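Local structure of putative leucoanthocyanidin reductase 1 (Vitis vinifera, 3I6I) at residues 28-33 and 204-209; 124-129 and 283-288; 233-238 and 245-250; 250-255 and 276-281. The protein probably catalyses the NADPH-dependent reduction of leucoanthocyanidins in flavonoid biosynthesis, as a short-chain dehydrogenase/reductase-type enzyme with a Rossmann fold. One frame throughout, in Å; residues are numbered along the deposited sequence. Where two conformers were deposited one is given.

Contact 1 (28-33 and 204-209)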
loop_
_atom_site.group_PDB
_atom_site.type_symbol
_atom_site.label_atom_id
_atom_site.label_comp_id
_atom_site.label_asym_id
_atom_site.label_seq_id
_atom_site.Cartn_x
_atom_site.Cartn_y
_atom_site.Cartn_z
ATOM N N THR A 28 10.555 0.147 -8.423
ATOM C CA THR A 28 11.178 1.214 -9.168
ATOM C C THR A 28 11.957 2.110 -8.240
ATOM O O THR A 28 13.065 2.505 -8.568
ATOM C CB THR A 28 10.119 2.020 -9.991
ATOM O OG1 THR A 28 9.542 1.139 -10.962
ATOM C CG2 THR A 28 10.754 3.210 -10.730
ATOM N N ALA A 29 11.371 2.433 -7.086
ATOM C CA ALA A 29 12.023 3.266 -6.067
ATOM C C ALA A 29 13.285 2.607 -5.536
ATOM O O ALA A 29 14.314 3.244 -5.387
ATOM C CB ALA A 29 11.044 3.509 -4.882
ATOM N N SER A 30 13.196 1.316 -5.251
ATOM C CA SER A 30 14.370 0.550 -4.809
ATOM C C SER A 30 15.522 0.660 -5.837
ATOM O O SER A 30 16.662 0.969 -5.486
ATOM C CB SER A 30 13.991 -0.898 -4.510
ATOM O OG SER A 30 15.074 -1.585 -3.895
ATOM N N LEU A 31 15.222 0.469 -7.117
ATOM C CA LEU A 31 16.246 0.584 -8.164
ATOM C C LEU A 31 16.780 2.011 -8.347
ATOM O O LEU A 31 17.976 2.208 -8.498
ATOM C CB LEU A 31 15.704 0.019 -9.473
ATOM C CG LEU A 31 15.529 -1.504 -9.403
ATOM C CD1 LEU A 31 14.434 -1.972 -10.354
ATOM C CD2 LEU A 31 16.866 -2.191 -9.726
ATOM N N ASP A 32 15.887 3.003 -8.294
ATOM C CA ASP A 32 16.258 4.422 -8.354
ATOM C C ASP A 32 17.105 4.881 -7.149
ATOM O O ASP A 32 17.882 5.847 -7.268
ATOM C CB ASP A 32 15.006 5.303 -8.470
ATOM C CG ASP A 32 14.329 5.199 -9.842
ATOM O OD1 ASP A 32 14.859 4.508 -10.735
ATOM O OD2 ASP A 32 13.256 5.809 -10.022
ATOM N N ALA A 33 16.979 4.176 -6.024
ATOM C CA ALA A 33 17.800 4.428 -4.823
ATOM C C ALA A 33 19.148 3.739 -4.898
ATOM O O ALA A 33 19.918 3.809 -3.950
ATOM C CB ALA A 33 17.045 4.004 -3.536
ATOM N N PHE A 204 9.244 6.694 -0.268
ATOM C CA PHE A 204 9.340 6.769 1.177
ATOM C C PHE A 204 9.366 5.386 1.806
ATOM O O PHE A 204 10.103 5.196 2.736
ATOM C CB PHE A 204 8.301 7.703 1.777
ATOM C CG PHE A 204 8.563 9.144 1.443
ATOM C CD1 PHE A 204 9.622 9.813 2.026
ATOM C CD2 PHE A 204 7.773 9.827 0.529
ATOM C CE1 PHE A 204 9.891 11.121 1.712
ATOM C CE2 PHE A 204 8.034 11.161 0.223
ATOM C CZ PHE A 204 9.084 11.809 0.801
ATOM N N THR A 205 8.642 4.414 1.245
ATOM C CA THR A 205 8.813 3.045 1.685
ATOM C C THR A 205 10.269 2.578 1.662
ATOM O O THR A 205 10.770 1.964 2.642
ATOM C CB THR A 205 7.945 2.078 0.851
ATOM O OG1 THR A 205 6.567 2.317 1.119
ATOM C CG2 THR A 205 8.287 0.580 1.181
ATOM N N MET A 206 10.966 2.827 0.556
ATOM C CA MET A 206 12.295 2.302 0.434
ATOM C C MET A 206 13.245 3.000 1.407
ATOM O O MET A 206 14.219 2.386 1.824
ATOM C CB MET A 206 12.774 2.294 -1.029
ATOM C CG MET A 206 12.023 1.219 -1.860
ATOM S SD MET A 206 11.894 -0.441 -1.047
ATOM C CE MET A 206 13.606 -0.780 -0.795
ATOM N N LYS A 207 12.989 4.256 1.794
ATOM C CA LYS A 207 13.844 4.947 2.787
ATOM C C LYS A 207 13.767 4.274 4.145
ATOM O O LYS A 207 14.736 4.281 4.915
ATOM C CB LYS A 207 13.404 6.414 3.000
ATOM C CG LYS A 207 13.440 7.287 1.767
ATOM C CD LYS A 207 13.205 8.761 2.129
ATOM C CE LYS A 207 13.338 9.679 0.918
ATOM N NZ LYS A 207 14.741 9.885 0.437
ATOM N N THR A 208 12.606 3.701 4.454
ATOM C CA THR A 208 12.364 3.112 5.773
ATOM C C THR A 208 13.113 1.811 6.044
ATOM O O THR A 208 13.287 1.455 7.223
ATOM C CB THR A 208 10.850 2.846 6.048
ATOM O OG1 THR A 208 10.394 1.670 5.333
ATOM C CG2 THR A 208 9.980 4.112 5.789
ATOM N N VAL A 209 13.580 1.115 4.999
ATOM C CA VAL A 209 13.920 -0.327 5.164
ATOM C C VAL A 209 15.134 -0.545 6.050
ATOM O O VAL A 209 15.307 -1.633 6.646
ATOM C CB VAL A 209 14.093 -1.101 3.828
ATOM C CG1 VAL A 209 12.726 -1.117 3.029
ATOM C CG2 VAL A 209 15.249 -0.495 2.958
#
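Met206 lays its side chain against Ala29 and Ser30, and these three residues carry the contact between helix 21-32 and helix 198-208. The backbones come closest at Ser30 and Met206, whose CA atoms are 5.9 Å apart. Met206 gives up the most surface. Its CG, turned anti to its own carbonyl carbon (chi1 -71°), comes down on the helix backbone, 3.6 Å from Ser30 N, and also meets Ala29 CB at 3.9 Å. Further bends at chi2 and chi3 fold the thioether alongside Ser30 instead of letting it run past the helix. Met206 SD therefore passes 4.1 Å from Ser30 CB, and the terminal methyl CE ends 3.5 Å from Ser30 OG and 3.7 Å from Ser30 CB. No hydrogen bond crosses between the two segments; the touch is van der Waals. The hydroxyl of Ser30 is satisfied elsewhere, bonded to the hydroxyl of Thr37, so the methyl rests against a polar group that already has a partner. The small side chains of Ala29 and Ser30 let the methionine reach the helix backbone itself. Helix 21-32 follows the glycine-rich turn that binds NADPH and is the first helix of the Rossmann fold; the cofactor itself lies about 13 Å from the Met206 side chain. On the far side of this helix Thr28 and Leu31 pack on Leu57 of helix 48-59, while Thr205 and Thr208 of helix 198-208, and Val209 just after it, rest on Leu116 of strand 114-116, and both threonines also touch Ile157 of strand 155-158.

Contact 2 (124-129 and 283-288); sequences VNRADP and VNFSID
Arg126 reaches across one face of the Phe285 ring, the two side chains crossing at about a right angle. Extended from CG to NE, the arginine brings its CD methylene over the ring, 3.6 Å from the Phe285 centroid and 21° off the ring normal, a CH-pi contact. Beyond it the guanidinium turns almost parallel to the ring, the planes differing by 7°, but is displaced toward the rim: Arg126 NE is 3.5 Å from Phe285 CD2, and Arg126 NH1 is 3.9 Å from Phe285 CE2. Phe285 takes the sterically costly rotamer with CG between its backbone N and carbonyl carbon (chi1 59°), which presents the ring face to the arginine. Water 1 accepts from Arg126 NH2 at 3.2 Å and makes a weak bond to Ser286 O. An edge-to-face contact with His220 and a cation-pi contact with Arg222 also hold the ring. Salt bridges from NH1 to Asp123 and from NH2 to Asp292 fix the guanidinium. The surface loops after strand 114-116 and after helix 266-277 meet through the aliphatic chain and guanidinium of an arginine whose charge is balanced by carboxylates outside both segments, while the ring gives it a surface to lie on.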
loop_
_atom_site.group_PDB
_atom_site.type_symbol
_atom_site.label_atom_id
_atom_site.label_comp_id
_atom_site.label_asym_id
_atom_site.label_seq_id
_atom_site.Cartn_x
_atom_site.Cartn_y
_atom_site.Cartn_z
ATOM N N VAL A 124 -3.954 -1.804 10.510
ATOM C CA VAL A 124 -4.914 -2.881 10.654
ATOM C C VAL A 124 -5.192 -3.237 12.112
ATOM O O VAL A 124 -6.217 -3.857 12.436
ATOM C CB VAL A 124 -4.466 -4.135 9.867
ATOM C CG1 VAL A 124 -4.197 -3.768 8.403
ATOM C CG2 VAL A 124 -3.233 -4.777 10.501
ATOM N N ASN A 125 -4.267 -2.863 13.005
ATOM C CA ASN A 125 -4.513 -3.028 14.429
ATOM C C ASN A 125 -5.358 -1.993 15.127
ATOM O O ASN A 125 -5.835 -2.256 16.228
ATOM C CB ASN A 125 -3.197 -3.318 15.210
ATOM C CG ASN A 125 -2.881 -4.820 15.252
ATOM O OD1 ASN A 125 -1.720 -5.241 15.246
ATOM N ND2 ASN A 125 -3.932 -5.631 15.282
ATOM N N ARG A 126 -5.619 -0.847 14.500
ATOM C CA ARG A 126 -6.485 0.151 15.036
ATOM C C ARG A 126 -7.839 0.203 14.328
ATOM O O ARG A 126 -8.841 0.531 14.929
ATOM C CB ARG A 126 -5.852 1.526 14.892
ATOM C CG ARG A 126 -4.663 1.703 15.810
ATOM C CD ARG A 126 -4.116 3.071 15.705
ATOM N NE ARG A 126 -3.301 3.439 16.864
ATOM C CZ ARG A 126 -1.978 3.439 16.872
ATOM N NH1 ARG A 126 -1.287 3.085 15.790
ATOM N NH2 ARG A 126 -1.341 3.840 17.968
ATOM N N ALA A 127 -7.823 -0.048 13.033
ATOM C CA ALA A 127 -9.049 0.123 12.188
ATOM C C ALA A 127 -9.961 -1.088 12.352
ATOM O O ALA A 127 -9.477 -2.216 12.451
ATOM C CB ALA A 127 -8.658 0.276 10.736
ATOM N N ASP A 128 -11.267 -0.851 12.258
ATOM C CA ASP A 128 -12.274 -1.875 12.480
ATOM C C ASP A 128 -13.335 -1.807 11.346
ATOM O O ASP A 128 -14.514 -1.494 11.608
ATOM C CB ASP A 128 -12.876 -1.623 13.868
ATOM C CG ASP A 128 -13.937 -2.610 14.262
ATOM O OD1 ASP A 128 -13.852 -3.789 13.858
ATOM O OD2 ASP A 128 -14.888 -2.184 14.976
ATOM N N PRO A 129 -12.932 -2.150 10.112
ATOM C CA PRO A 129 -13.903 -2.096 9.029
ATOM C C PRO A 129 -14.947 -3.136 9.136
ATOM O O PRO A 129 -14.755 -4.156 9.791
ATOM C CB PRO A 129 -13.067 -2.351 7.781
ATOM C CG PRO A 129 -11.899 -3.166 8.307
ATOM C CD PRO A 129 -11.611 -2.589 9.624
ATOM N N VAL A 283 -7.604 9.059 10.340
ATOM C CA VAL A 283 -7.273 10.284 11.087
ATOM C C VAL A 283 -7.624 10.271 12.578
ATOM O O VAL A 283 -7.316 11.229 13.271
ATOM C CB VAL A 283 -7.944 11.502 10.452
ATOM C CG1 VAL A 283 -7.430 11.707 9.007
ATOM C CG2 VAL A 283 -9.481 11.336 10.485
ATOM N N ASN A 284 -8.265 9.221 13.077
ATOM C CA ASN A 284 -8.843 9.235 14.395
ATOM C C ASN A 284 -7.973 8.727 15.543
ATOM O O ASN A 284 -8.492 8.404 16.602
ATOM C CB ASN A 284 -10.194 8.517 14.388
ATOM C CG ASN A 284 -10.065 7.059 14.181
ATOM O OD1 ASN A 284 -8.953 6.535 14.051
ATOM N ND2 ASN A 284 -11.196 6.367 14.142
ATOM N N PHE A 285 -6.670 8.632 15.322
ATOM C CA PHE A 285 -5.736 8.207 16.345
ATOM C C PHE A 285 -4.474 9.047 16.305
ATOM O O PHE A 285 -4.090 9.577 15.266
ATOM C CB PHE A 285 -5.332 6.715 16.194
ATOM C CG PHE A 285 -4.673 6.357 14.862
ATOM C CD1 PHE A 285 -5.447 6.120 13.707
ATOM C CD2 PHE A 285 -3.301 6.245 14.746
ATOM C CE1 PHE A 285 -4.831 5.795 12.501
ATOM C CE2 PHE A 285 -2.688 5.903 13.545
ATOM C CZ PHE A 285 -3.460 5.664 12.421
ATOM N N SER A 286 -3.843 9.132 17.464
ATOM C CA SER A 286 -2.571 9.777 17.630
ATOM C C SER A 286 -1.417 8.868 17.229
ATOM O O SER A 286 -1.456 7.652 17.450
ATOM C CB SER A 286 -2.379 10.197 19.086
ATOM O OG SER A 286 -1.095 10.776 19.226
ATOM N N ILE A 287 -0.373 9.488 16.687
ATOM C CA ILE A 287 0.864 8.762 16.328
ATOM C C ILE A 287 2.066 9.178 17.248
ATOM O O ILE A 287 3.213 8.871 16.957
ATOM C CB ILE A 287 1.172 8.871 14.834
ATOM C CG1 ILE A 287 1.213 10.291 14.328
ATOM C CG2 ILE A 287 0.132 8.089 13.937
ATOM C CD1 ILE A 287 1.519 10.321 12.885
ATOM N N ASP A 288 1.750 9.763 18.396
ATOM C CA ASP A 288 2.739 10.244 19.348
ATOM C C ASP A 288 3.383 9.134 20.184
ATOM O O ASP A 288 4.352 9.397 20.915
ATOM C CB ASP A 288 2.097 11.243 20.292
HETATM O O HOH W 1 -3.247 5.863 19.651
#

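Contact 3 (233-238 and 245-250); sequences LASVWE and LPRVTV
Arg247 and Glu238 form a salt bridge between strand 247-250 and helix 230-241, with Arg247 NH2 2.9 Å from Glu238 OE1. The same nitrogen gives a straighter bond to Ser235 OG, 3.0 Å long with an N-H...O angle of 166°. Both acceptors lie at the edge of the guanidinium, close to its plane. The carboxylate is not coplanar with it: the planes are 63° apart and OE1 is approached from above the carboxylate plane. Over one guanidinium face sits Ala234 CB, 3.7 Å from Arg247 CZ. The other carboxylate oxygen serves the backbone, as Leu245 N donates to Glu238 OE2 at 3.0 Å, so one glutamate holds both the arginine and the loop leading into the strand. Helix and strand are successive; the axes of segments 233-238 and 247-250 run nearly antiparallel (152°), 12.1 Å apart at closest approach, and the long Arg247 chain, extended from CG to NE, spans that gap. Strand 247-250 pairs in parallel with strand 183-186, outside the main Rossmann sheet. A leucine in place of Arg247 would probably leave Glu238 OE1 and Ser235 OG without their shared donor and the glutamate charge without its mate. The guanidinium has further partners: water 2 accepts from Arg247 NE and donates to Leu245 O, while Asn231 O takes bonds from both Arg247 NH1 and Ser235 OG. In a second shell, Glu238 and Leu245 each pack on Phe183 of the partner strand, and Trp237 NE1 is bonded to Pro179 O.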
loop_
_atom_site.group_PDB
_atom_site.type_symbol
_atom_site.label_atom_id
_atom_site.label_comp_id
_atom_site.label_asym_id
_atom_site.label_seq_id
_atom_site.Cartn_x
_atom_site.Cartn_y
_atom_site.Cartn_z
ATOM N N LEU A 233 -11.544 17.164 -2.287
ATOM C CA LEU A 233 -10.968 16.391 -3.357
ATOM C C LEU A 233 -11.725 16.700 -4.661
ATOM O O LEU A 233 -11.118 16.984 -5.713
ATOM C CB LEU A 233 -11.025 14.904 -3.012
ATOM C CG LEU A 233 -10.132 13.969 -3.852
ATOM C CD1 LEU A 233 -8.607 14.143 -3.509
ATOM C CD2 LEU A 233 -10.528 12.457 -3.667
ATOM N N ALA A 234 -13.051 16.714 -4.554
ATOM C CA ALA A 234 -13.906 17.183 -5.658
ATOM C C ALA A 234 -13.543 18.559 -6.157
ATOM O O ALA A 234 -13.405 18.799 -7.364
ATOM C CB ALA A 234 -15.374 17.157 -5.230
ATOM N N SER A 235 -13.366 19.499 -5.236
ATOM C CA SER A 235 -13.003 20.841 -5.624
ATOM C C SER A 235 -11.657 20.948 -6.337
ATOM O O SER A 235 -11.532 21.746 -7.267
ATOM C CB SER A 235 -13.082 21.784 -4.434
ATOM O OG SER A 235 -14.411 21.819 -3.933
ATOM N N VAL A 236 -10.662 20.158 -5.927
ATOM C CA VAL A 236 -9.396 20.127 -6.640
ATOM C C VAL A 236 -9.599 19.679 -8.087
ATOM O O VAL A 236 -9.013 20.221 -9.010
ATOM C CB VAL A 236 -8.352 19.174 -6.007
ATOM C CG1 VAL A 236 -7.094 19.237 -6.862
ATOM C CG2 VAL A 236 -8.063 19.551 -4.556
ATOM N N TRP A 237 -10.450 18.686 -8.291
ATOM C CA TRP A 237 -10.709 18.198 -9.644
ATOM C C TRP A 237 -11.417 19.233 -10.504
ATOM O O TRP A 237 -11.059 19.426 -11.668
ATOM C CB TRP A 237 -11.467 16.868 -9.610
ATOM C CG TRP A 237 -11.678 16.283 -10.951
ATOM C CD1 TRP A 237 -12.883 16.016 -11.552
ATOM C CD2 TRP A 237 -10.668 15.894 -11.884
ATOM N NE1 TRP A 237 -12.682 15.505 -12.800
ATOM C CE2 TRP A 237 -11.330 15.390 -13.024
ATOM C CE3 TRP A 237 -9.269 15.920 -11.871
ATOM C CZ2 TRP A 237 -10.640 14.928 -14.147
ATOM C CZ3 TRP A 237 -8.583 15.464 -13.002
ATOM C CH2 TRP A 237 -9.268 14.972 -14.114
ATOM N N GLU A 238 -12.375 19.949 -9.914
ATOM C CA GLU A 238 -13.103 21.010 -10.608
ATOM C C GLU A 238 -12.154 22.111 -11.053
ATOM O O GLU A 238 -12.281 22.622 -12.153
ATOM C CB GLU A 238 -14.178 21.596 -9.705
ATOM C CG GLU A 238 -15.311 20.607 -9.451
ATOM C CD GLU A 238 -16.421 21.151 -8.579
ATOM O OE1 GLU A 238 -16.130 21.904 -7.632
ATOM O OE2 GLU A 238 -17.603 20.828 -8.840
ATOM N N LEU A 245 -19.101 20.296 -11.328
ATOM C CA LEU A 245 -20.072 19.205 -11.546
ATOM C C LEU A 245 -21.076 19.107 -10.389
ATOM O O LEU A 245 -20.764 19.467 -9.257
ATOM C CB LEU A 245 -19.353 17.878 -11.648
ATOM C CG LEU A 245 -18.135 17.795 -12.570
ATOM C CD1 LEU A 245 -17.583 16.367 -12.561
ATOM C CD2 LEU A 245 -18.443 18.295 -14.000
ATOM N N PRO A 246 -22.271 18.540 -10.647
ATOM C CA PRO A 246 -23.196 18.237 -9.548
ATOM C C PRO A 246 -22.586 17.290 -8.537
ATOM O O PRO A 246 -21.753 16.454 -8.888
ATOM C CB PRO A 246 -24.385 17.572 -10.258
ATOM C CG PRO A 246 -24.274 17.955 -11.640
ATOM C CD PRO A 246 -22.822 18.141 -11.945
ATOM N N ARG A 247 -22.987 17.449 -7.277
ATOM C CA ARG A 247 -22.583 16.551 -6.213
ATOM C C ARG A 247 -23.809 15.809 -5.706
ATOM O O ARG A 247 -24.882 16.391 -5.524
ATOM C CB ARG A 247 -21.930 17.346 -5.097
ATOM C CG ARG A 247 -20.710 18.086 -5.572
ATOM C CD ARG A 247 -19.941 18.787 -4.464
ATOM N NE ARG A 247 -18.906 19.611 -5.076
ATOM C CZ ARG A 247 -17.752 19.921 -4.497
ATOM N NH1 ARG A 247 -17.470 19.484 -3.296
ATOM N NH2 ARG A 247 -16.868 20.651 -5.149
ATOM N N VAL A 248 -23.666 14.511 -5.524
ATOM C CA VAL A 248 -24.757 13.696 -5.029
ATOM C C VAL A 248 -24.254 12.926 -3.827
ATOM O O VAL A 248 -23.076 12.614 -3.776
ATOM C CB VAL A 248 -25.310 12.726 -6.135
ATOM C CG1 VAL A 248 -25.812 13.493 -7.377
ATOM C CG2 VAL A 248 -24.288 11.583 -6.478
ATOM N N THR A 249 -25.134 12.603 -2.879
ATOM C CA THR A 249 -24.729 11.879 -1.670
ATOM C C THR A 249 -24.814 10.348 -1.848
ATOM O O THR A 249 -25.801 9.832 -2.353
ATOM C CB THR A 249 -25.657 12.245 -0.498
ATOM O OG1 THR A 249 -25.552 13.642 -0.286
ATOM C CG2 THR A 249 -25.265 11.494 0.806
ATOM N N VAL A 250 -23.771 9.666 -1.432
ATOM C CA VAL A 250 -23.796 8.198 -1.219
ATOM C C VAL A 250 -23.789 8.037 0.294
ATOM O O VAL A 250 -22.867 8.501 0.979
ATOM C CB VAL A 250 -22.596 7.524 -1.916
ATOM C CG1 VAL A 250 -22.443 6.074 -1.458
ATOM C CG2 VAL A 250 -22.692 7.617 -3.405
HETATM O O HOH W 2 -19.533 21.140 -7.411
#

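Contact 4 (250-255 and 276-281); sequences VTEDDL and IFIKGC
Ile278 meets Glu252 and Leu255 with three different carbons, and these van der Waals touches make up the contact between the start of helix 252-260 and the C-terminal end of helix 266-277. The apolar pair is Leu255 CD1 on Ile278 CG1, 4.1 Å apart. Toward the glutamate, the CG2 methyl of Ile278 lies against the carboxylate, 3.7 Å from both Glu252 CD and OE2, while Ile278 CG1 and CD1 approach the base of the chain. Glu252 has CG anti to its backbone N (chi1 162°) and is extended beyond it, which carries the chain across the isoleucine, its carboxylate over CG2. Replacing Ile278 with an alanine removes all three of these carbons and would probably open a gap between Leu255 and the Glu252 chain, leaving both less firmly packed. Helices 252-260 and 266-277 are consecutive, and strand 247-250, paired in parallel with strand 183-186, leads into the first through Thr251. No hydrogen bond crosses between the two segments, but Glu252 OE2 is bonded to His274 NE2, one turn earlier on helix 266-277, so the helices are also joined by a polar bond. Thr251 is the N-cap residue of helix 252-260 and forms a capping box with Asp254: Asp254 N donates to Thr251 OG1 and Thr251 N to Asp254 OD2, each at 3.0 Å. The box satisfies the backbone N of Asp254 in the first turn, which carries Glu252 and Leu255. On the other side Gly280 leaves helical geometry with a positive phi of 73°, and its N makes a weak bond to Ile276 O.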
loop_
_atom_site.group_PDB
_atom_site.type_symbol
_atom_site.label_atom_id
_atom_site.label_comp_id
_atom_site.label_asym_id
_atom_site.label_seq_id
_atom_site.Cartn_x
_atom_site.Cartn_y
_atom_site.Cartn_z
ATOM N N VAL A 250 -23.771 9.666 -1.432
ATOM C CA VAL A 250 -23.796 8.198 -1.219
ATOM C C VAL A 250 -23.789 8.037 0.294
ATOM O O VAL A 250 -22.867 8.501 0.979
ATOM C CB VAL A 250 -22.596 7.524 -1.916
ATOM C CG1 VAL A 250 -22.443 6.074 -1.458
ATOM C CG2 VAL A 250 -22.692 7.617 -3.405
ATOM N N THR A 251 -24.850 7.442 0.836
ATOM C CA THR A 251 -25.032 7.339 2.239
ATOM C C THR A 251 -24.164 6.208 2.845
ATOM O O THR A 251 -23.681 5.306 2.140
ATOM C CB THR A 251 -26.502 7.048 2.617
ATOM O OG1 THR A 251 -26.903 5.775 2.096
ATOM C CG2 THR A 251 -27.494 8.174 2.164
ATOM N N GLU A 252 -24.018 6.249 4.157
ATOM C CA GLU A 252 -23.387 5.161 4.905
ATOM C C GLU A 252 -24.112 3.829 4.596
ATOM O O GLU A 252 -23.486 2.805 4.384
ATOM C CB GLU A 252 -23.427 5.422 6.399
ATOM C CG GLU A 252 -23.204 4.176 7.252
ATOM C CD GLU A 252 -22.982 4.513 8.729
ATOM O OE1 GLU A 252 -23.639 5.461 9.182
ATOM O OE2 GLU A 252 -22.220 3.817 9.453
ATOM N N ASP A 253 -25.434 3.856 4.574
ATOM C CA ASP A 253 -26.178 2.622 4.366
ATOM C C ASP A 253 -25.987 2.069 2.948
ATOM O O ASP A 253 -25.983 0.837 2.764
ATOM C CB ASP A 253 -27.649 2.777 4.753
ATOM C CG ASP A 253 -27.908 2.418 6.251
ATOM O OD1 ASP A 253 -26.942 2.264 7.077
ATOM O OD2 ASP A 253 -29.075 2.274 6.609
ATOM N N ASP A 254 -25.834 2.962 1.961
ATOM C CA ASP A 254 -25.436 2.547 0.594
ATOM C C ASP A 254 -24.148 1.717 0.630
ATOM O O ASP A 254 -24.068 0.646 0.057
ATOM C CB ASP A 254 -25.254 3.740 -0.357
ATOM C CG ASP A 254 -26.572 4.521 -0.656
ATOM O OD1 ASP A 254 -27.680 3.931 -0.555
ATOM O OD2 ASP A 254 -26.486 5.737 -1.056
ATOM N N LEU A 255 -23.139 2.217 1.318
ATOM C CA LEU A 255 -21.862 1.508 1.375
ATOM C C LEU A 255 -21.988 0.214 2.172
ATOM O O LEU A 255 -21.393 -0.768 1.787
ATOM C CB LEU A 255 -20.795 2.417 1.962
ATOM C CG LEU A 255 -20.415 3.677 1.202
ATOM C CD1 LEU A 255 -19.483 4.597 2.113
ATOM C CD2 LEU A 255 -19.713 3.313 -0.129
ATOM N N ILE A 276 -12.992 4.630 5.985
ATOM C CA ILE A 276 -12.284 5.886 5.741
ATOM C C ILE A 276 -13.199 7.070 5.823
ATOM O O ILE A 276 -12.921 7.993 6.602
ATOM C CB ILE A 276 -11.562 5.897 4.413
ATOM C CG1 ILE A 276 -10.542 4.762 4.273
ATOM C CG2 ILE A 276 -10.984 7.303 4.089
ATOM C CD1 ILE A 276 -10.126 4.508 2.801
ATOM N N PHE A 277 -14.265 7.059 5.012
ATOM C CA PHE A 277 -15.045 8.275 4.746
ATOM C C PHE A 277 -16.275 8.462 5.616
ATOM O O PHE A 277 -16.836 9.570 5.671
ATOM C CB PHE A 277 -15.363 8.385 3.273
ATOM C CG PHE A 277 -14.139 8.563 2.424
ATOM C CD1 PHE A 277 -13.410 9.750 2.463
ATOM C CD2 PHE A 277 -13.653 7.547 1.655
ATOM C CE1 PHE A 277 -12.266 9.894 1.726
ATOM C CE2 PHE A 277 -12.490 7.682 0.921
ATOM C CZ PHE A 277 -11.807 8.876 0.927
ATOM N N ILE A 278 -16.702 7.403 6.280
ATOM C CA ILE A 278 -17.736 7.502 7.309
ATOM C C ILE A 278 -17.124 7.519 8.708
ATOM O O ILE A 278 -17.460 8.378 9.516
ATOM C CB ILE A 278 -18.827 6.404 7.167
ATOM C CG1 ILE A 278 -19.501 6.486 5.790
ATOM C CG2 ILE A 278 -19.845 6.429 8.325
ATOM C CD1 ILE A 278 -20.171 7.805 5.377
ATOM N N LYS A 279 -16.220 6.587 9.008
ATOM C CA LYS A 279 -15.757 6.417 10.376
ATOM C C LYS A 279 -14.425 7.130 10.691
ATOM O O LYS A 279 -14.049 7.182 11.834
ATOM C CB LYS A 279 -15.659 4.932 10.734
ATOM C CG LYS A 279 -17.001 4.216 10.549
ATOM C CD LYS A 279 -17.175 3.033 11.422
ATOM C CE LYS A 279 -16.316 1.925 10.926
ATOM N NZ LYS A 279 -16.342 0.738 11.828
ATOM N N GLY A 280 -13.741 7.676 9.691
ATOM C CA GLY A 280 -12.540 8.463 9.930
ATOM C C GLY A 280 -11.348 7.636 10.332
ATOM O O GLY A 280 -10.505 8.126 11.110
ATOM N N CYS A 281 -11.247 6.394 9.813
ATOM C CA CYS A 281 -10.203 5.443 10.302
ATOM C C CYS A 281 -8.737 5.902 10.106
ATOM O O CYS A 281 -7.840 5.448 10.822
ATOM C CB CYS A 281 -10.430 4.039 9.692
ATOM S SG CYS A 281 -9.961 3.891 7.994
#

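Contact 1 is the buried one, a helix-to-helix touch in the Rossmann part, while contact 2 lies at the surface and contacts 3 and 4 are partly buried. Chemistry follows place: a methionine packs on a neighbouring helix in contact 1, an arginine lies on a ring in contact 2, contact 3 is held by a salt bridge and hydrogen bonds, and contact 4 packs an isoleucine on a leucine and a glutamate. Contacts 3 and 4 share Val250, where strand 247-250 gives way to helix 252-260. Contacts 2 and 4 touch, Asp128 O probably accepting from Lys279 NZ at 2.9 Å. Contact 1 stands apart, its centre 33 Å from that of contact 4, across the chain's centre.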